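Probable quinone reductase Qor (NADPH:quinone reductase) (Zeta-crystallin homolog protein) (Mycobacterium tuberculosis, PDB 4RVU) probably catalyses the NADPH-dependent reduction of quinones, transferring electrons from the bound dinucleotide cofactor to its substrates. Local coordinates at residues 27-41 and 99-111. Numbering follows the deposited sequence.
Sequences PQPGHGELLIKAEAI and AYAEFCTAPASLT
The Lys37 side chain crosses the Phe103 ring obliquely in a GroES-like domain, where strands 33-38 and 103-107 form an antiparallel pair and illustrate how successive residues of a strand point to opposite faces while backbone hydrogen bonds hold the alternate pairs. Starting at the backbone of Lys37, CB comes closest, 3.5 Å from CE2 of Phe103; CG also lies against CE2, CD reaches CZ at 3.8 Å, and CE still grazes CZ. With CG anti to the backbone N (chi1 -179°) and every later torsion extended, the aliphatic chain runs past the ring's outer carbons while NZ leads away. On the same face Pro27 crosses the Phe103 side chain at about a right angle, CD to CB 3.8 Å, and Leu35 CD1 packs against Cys104 O. Farther along, Thr105 CB sits near Glu33 OE1, which is itself held by the N-H of Gly30 within a type II turn.

The opposite face carries Leu34, Ile36, Cys104 and Ala106. Ile36 CD1 packs on Ala106 CB, and Leu34 CD1 touches both Ala108 CA and Thr111 CG2; strand 90-93 touches Ile36, Ala106 and Thr111 from beyond. Past the corner at Glu39, Ile41 CG2 meets Tyr100 CD1 at 3.7 Å. The hydroxyl of that tyrosine binds Asp47 and His316, and its side chain is about 9 Å from the bound NADPH.

Backbone bonds join alternate pairs of the strands: Ile36 N meets Cys104 O almost straight (177°), and Ala38 N closes on Glu102 O. At that end a single water donates to both Ala38 O and Glu102 O, 2.8 Å from each.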
loop_
_atom_site.group_PDB
_atom_site.type_symbol
_atom_site.label_atom_id
_atom_site.label_comp_id
_atom_site.label_asym_id
_atom_site.label_seq_id
_atom_site.Cartn_x
_atom_site.Cartn_y
_atom_site.Cartn_z
ATOM N N PRO A 27 15.993 -5.444 37.766
ATOM C CA PRO A 27 16.881 -4.945 36.710
ATOM C C PRO A 27 17.412 -3.555 37.026
ATOM O O PRO A 27 16.849 -2.846 37.864
ATOM C CB PRO A 27 15.970 -4.886 35.477
ATOM C CG PRO A 27 14.596 -4.694 36.029
ATOM C CD PRO A 27 14.570 -5.383 37.376
ATOM N N GLN A 28 18.499 -3.186 36.356
ATOM C CA GLN A 28 19.074 -1.857 36.478
ATOM C C GLN A 28 18.932 -1.145 35.142
ATOM O O GLN A 28 19.288 -1.699 34.102
ATOM C CB GLN A 28 20.556 -1.949 36.860
ATOM C CG GLN A 28 20.821 -2.716 38.148
ATOM C CD GLN A 28 22.239 -2.544 38.656
ATOM O OE1 GLN A 28 23.209 -2.777 37.931
ATOM N NE2 GLN A 28 22.367 -2.116 39.907
ATOM N N PRO A 29 18.420 0.094 35.164
ATOM C CA PRO A 29 18.266 0.870 33.925
ATOM C C PRO A 29 19.611 1.234 33.283
ATOM O O PRO A 29 20.544 1.638 33.992
ATOM C CB PRO A 29 17.527 2.132 34.396
ATOM C CG PRO A 29 17.874 2.259 35.858
ATOM C CD PRO A 29 17.990 0.845 36.360
ATOM N N GLY A 30 19.709 1.081 31.963
ATOM C CA GLY A 30 20.914 1.432 31.237
ATOM C C GLY A 30 20.817 2.850 30.724
ATOM O O GLY A 30 19.919 3.596 31.122
ATOM N N HIS A 31 21.737 3.234 29.841
ATOM C CA HIS A 31 21.698 4.566 29.255
ATOM C C HIS A 31 20.384 4.807 28.504
ATOM O O HIS A 31 19.938 3.959 27.726
ATOM C CB HIS A 31 22.900 4.776 28.327
ATOM C CG HIS A 31 24.213 4.772 29.044
ATOM N ND1 HIS A 31 25.398 4.411 28.435
ATOM C CD2 HIS A 31 24.530 5.092 30.321
ATOM C CE1 HIS A 31 26.384 4.507 29.307
ATOM N NE2 HIS A 31 25.886 4.920 30.459
ATOM N N GLY A 32 19.762 5.959 28.758
ATOM C CA GLY A 32 18.502 6.311 28.116
ATOM C C GLY A 32 17.269 5.645 28.720
ATOM O O GLY A 32 16.142 5.878 28.259
ATOM N N GLU A 33 17.472 4.824 29.750
ATOM C CA GLU A 33 16.377 4.035 30.328
ATOM C C GLU A 33 15.861 4.514 31.676
ATOM O O GLU A 33 16.581 5.131 32.463
ATOM C CB GLU A 33 16.780 2.562 30.442
ATOM C CG GLU A 33 17.052 1.903 29.102
ATOM C CD GLU A 33 17.388 0.433 29.225
ATOM O OE1 GLU A 33 17.819 0.010 30.315
ATOM O OE2 GLU A 33 17.229 -0.298 28.223
ATOM N N LEU A 34 14.589 4.214 31.924
ATOM C CA LEU A 34 13.969 4.417 33.224
ATOM C C LEU A 34 13.760 3.045 33.828
ATOM O O LEU A 34 13.597 2.069 33.094
ATOM C CB LEU A 34 12.608 5.085 33.041
ATOM C CG LEU A 34 12.591 6.412 32.299
ATOM C CD1 LEU A 34 11.169 6.751 31.857
ATOM C CD2 LEU A 34 13.139 7.480 33.205
ATOM N N LEU A 35 13.767 2.960 35.158
ATOM C CA LEU A 35 13.374 1.738 35.840
ATOM C C LEU A 35 11.969 1.984 36.378
ATOM O O LEU A 35 11.748 2.943 37.113
ATOM C CB LEU A 35 14.329 1.439 36.994
ATOM C CG LEU A 35 13.941 0.274 37.907
ATOM C CD1 LEU A 35 14.077 -1.043 37.166
ATOM C CD2 LEU A 35 14.793 0.280 39.175
ATOM N N ILE A 36 11.015 1.155 35.968
ATOM C CA ILE A 36 9.620 1.368 36.317
ATOM C C ILE A 36 9.175 0.303 37.310
ATOM O O ILE A 36 9.389 -0.886 37.082
ATOM C CB ILE A 36 8.736 1.318 35.046
ATOM C CG1 ILE A 36 9.133 2.455 34.092
ATOM C CG2 ILE A 36 7.250 1.382 35.399
ATOM C CD1 ILE A 36 8.457 2.411 32.741
ATOM N N LYS A 37 8.579 0.723 38.421
ATOM C CA LYS A 37 7.921 -0.237 39.296
ATOM C C LYS A 37 6.478 -0.403 38.818
ATOM O O LYS A 37 5.676 0.532 38.895
ATOM C CB LYS A 37 7.954 0.203 40.763
ATOM C CG LYS A 37 7.276 -0.822 41.692
ATOM C CD LYS A 37 7.378 -0.500 43.172
ATOM C CE LYS A 37 6.768 -1.643 43.979
ATOM N NZ LYS A 37 6.569 -1.303 45.418
ATOM N N ALA A 38 6.159 -1.593 38.318
ATOM C CA ALA A 38 4.857 -1.853 37.690
ATOM C C ALA A 38 3.649 -1.698 38.617
ATOM O O ALA A 38 3.659 -2.164 39.768
ATOM C CB ALA A 38 4.847 -3.226 37.054
ATOM N N GLU A 39 2.614 -1.035 38.104
ATOM C CA GLU A 39 1.307 -1.004 38.761
ATOM C C GLU A 39 0.272 -1.777 37.954
ATOM O O GLU A 39 -0.646 -2.385 38.511
ATOM C CB GLU A 39 0.856 0.442 38.998
ATOM C CG GLU A 39 1.725 1.140 40.033
ATOM C CD GLU A 39 1.340 2.581 40.287
ATOM O OE1 GLU A 39 0.409 3.098 39.638
ATOM O OE2 GLU A 39 1.989 3.197 41.151
ATOM N N ALA A 40 0.416 -1.745 36.633
ATOM C CA ALA A 40 -0.444 -2.520 35.744
ATOM C C ALA A 40 0.346 -2.850 34.480
ATOM O O ALA A 40 1.105 -2.024 33.977
ATOM C CB ALA A 40 -1.715 -1.749 35.405
ATOM N N ILE A 41 0.161 -4.057 33.968
ATOM C CA ILE A 41 0.971 -4.541 32.851
ATOM C C ILE A 41 0.056 -4.896 31.696
ATOM O O ILE A 41 -0.893 -5.654 31.866
ATOM C CB ILE A 41 1.777 -5.772 33.294
ATOM C CG1 ILE A 41 2.754 -5.376 34.400
ATOM C CG2 ILE A 41 2.544 -6.393 32.124
ATOM C CD1 ILE A 41 3.162 -6.531 35.279
ATOM N N ALA A 99 8.346 -6.519 30.501
ATOM C CA ALA A 99 7.236 -5.866 31.205
ATOM C C ALA A 99 6.466 -6.763 32.181
ATOM O O ALA A 99 5.862 -6.258 33.138
ATOM C CB ALA A 99 6.271 -5.218 30.204
ATOM N N TYR A 100 6.438 -8.075 31.940
ATOM C CA TYR A 100 5.713 -8.969 32.860
ATOM C C TYR A 100 6.578 -9.230 34.092
ATOM O O TYR A 100 7.132 -10.326 34.246
ATOM C CB TYR A 100 5.389 -10.330 32.234
ATOM C CG TYR A 100 4.338 -10.409 31.132
ATOM C CD1 TYR A 100 3.989 -9.305 30.356
ATOM C CD2 TYR A 100 3.709 -11.620 30.860
ATOM C CE1 TYR A 100 3.053 -9.421 29.315
ATOM C CE2 TYR A 100 2.770 -11.745 29.838
ATOM C CZ TYR A 100 2.460 -10.643 29.067
ATOM O OH TYR A 100 1.534 -10.778 28.071
ATOM N N ALA A 101 6.696 -8.230 34.960
ATOM C CA ALA A 101 7.549 -8.311 36.147
ATOM C C ALA A 101 7.157 -7.202 37.093
ATOM O O ALA A 101 6.419 -6.301 36.709
ATOM C CB ALA A 101 9.017 -8.162 35.759
ATOM N N GLU A 102 7.675 -7.241 38.321
ATOM C CA GLU A 102 7.401 -6.169 39.268
ATOM C C GLU A 102 8.140 -4.898 38.884
ATOM O O GLU A 102 7.686 -3.788 39.193
ATOM C CB GLU A 102 7.800 -6.590 40.677
ATOM C CG GLU A 102 6.875 -7.616 41.271
ATOM C CD GLU A 102 7.249 -7.958 42.684
ATOM O OE1 GLU A 102 8.140 -8.814 42.858
ATOM O OE2 GLU A 102 6.657 -7.364 43.612
ATOM N N PHE A 103 9.275 -5.072 38.205
ATOM C CA PHE A 103 10.115 -3.968 37.755
ATOM C C PHE A 103 10.624 -4.265 36.357
ATOM O O PHE A 103 10.968 -5.414 36.045
ATOM C CB PHE A 103 11.331 -3.796 38.677
ATOM C CG PHE A 103 10.984 -3.425 40.095
ATOM C CD1 PHE A 103 10.673 -4.408 41.030
ATOM C CD2 PHE A 103 11.007 -2.095 40.502
ATOM C CE1 PHE A 103 10.366 -4.065 42.339
ATOM C CE2 PHE A 103 10.708 -1.745 41.814
ATOM C CZ PHE A 103 10.380 -2.734 42.730
ATOM N N CYS A 104 10.668 -3.239 35.510
ATOM C CA CYS A 104 11.238 -3.389 34.174
ATOM C C CYS A 104 11.879 -2.080 33.743
ATOM O O CYS A 104 11.785 -1.070 34.447
ATOM C CB CYS A 104 10.165 -3.813 33.162
ATOM S SG CYS A 104 8.931 -2.528 32.776
ATOM N N THR A 105 12.530 -2.101 32.585
ATOM C CA THR A 105 13.152 -0.898 32.045
ATOM C C THR A 105 12.430 -0.473 30.783
ATOM O O THR A 105 11.846 -1.307 30.090
ATOM C CB THR A 105 14.625 -1.133 31.686
ATOM O OG1 THR A 105 14.704 -2.174 30.706
ATOM C CG2 THR A 105 15.426 -1.524 32.922
ATOM N N ALA A 106 12.489 0.822 30.467
ATOM C CA ALA A 106 11.957 1.320 29.203
ATOM C C ALA A 106 12.729 2.559 28.769
ATOM O O ALA A 106 13.189 3.327 29.616
ATOM C CB ALA A 106 10.453 1.623 29.317
ATOM N N PRO A 107 12.870 2.765 27.451
ATOM C CA PRO A 107 13.554 3.986 27.005
ATOM C C PRO A 107 12.726 5.198 27.400
ATOM O O PRO A 107 11.524 5.205 27.128
ATOM C CB PRO A 107 13.555 3.864 25.473
ATOM C CG PRO A 107 13.153 2.433 25.161
ATOM C CD PRO A 107 12.315 1.986 26.328
ATOM N N ALA A 108 13.349 6.196 28.019
ATOM C CA ALA A 108 12.651 7.423 28.389
ATOM C C ALA A 108 11.952 8.101 27.201
ATOM O O ALA A 108 10.875 8.667 27.358
ATOM C CB ALA A 108 13.612 8.394 29.073
ATOM N N SER A 109 12.566 8.044 26.024
ATOM C CA SER A 109 12.011 8.706 24.843
ATOM C C SER A 109 10.717 8.045 24.337
ATOM O O SER A 109 9.956 8.652 23.575
ATOM C CB SER A 109 13.046 8.742 23.717
ATOM O OG SER A 109 13.434 7.428 23.360
ATOM N N LEU A 110 10.482 6.800 24.748
ATOM C CA LEU A 110 9.269 6.073 24.375
ATOM C C LEU A 110 8.423 5.760 25.607
ATOM O O LEU A 110 7.773 4.712 25.685
ATOM C CB LEU A 110 9.626 4.781 23.628
ATOM C CG LEU A 110 10.457 4.976 22.354
ATOM C CD1 LEU A 110 10.731 3.636 21.738
ATOM C CD2 LEU A 110 9.760 5.885 21.359
ATOM N N THR A 111 8.456 6.678 26.571
ATOM C CA THR A 111 7.660 6.576 27.789
ATOM C C THR A 111 6.904 7.887 27.966
ATOM O O THR A 111 7.479 8.966 27.801
ATOM C CB THR A 111 8.560 6.338 29.015
ATOM O OG1 THR A 111 9.267 5.101 28.856
ATOM C CG2 THR A 111 7.728 6.269 30.288
HETATM O O HOH W 1 15.375 7.289 25.973
HETATM O O HOH W 2 14.536 -0.907 28.130
HETATM O O HOH W 3 5.406 -4.008 40.883
#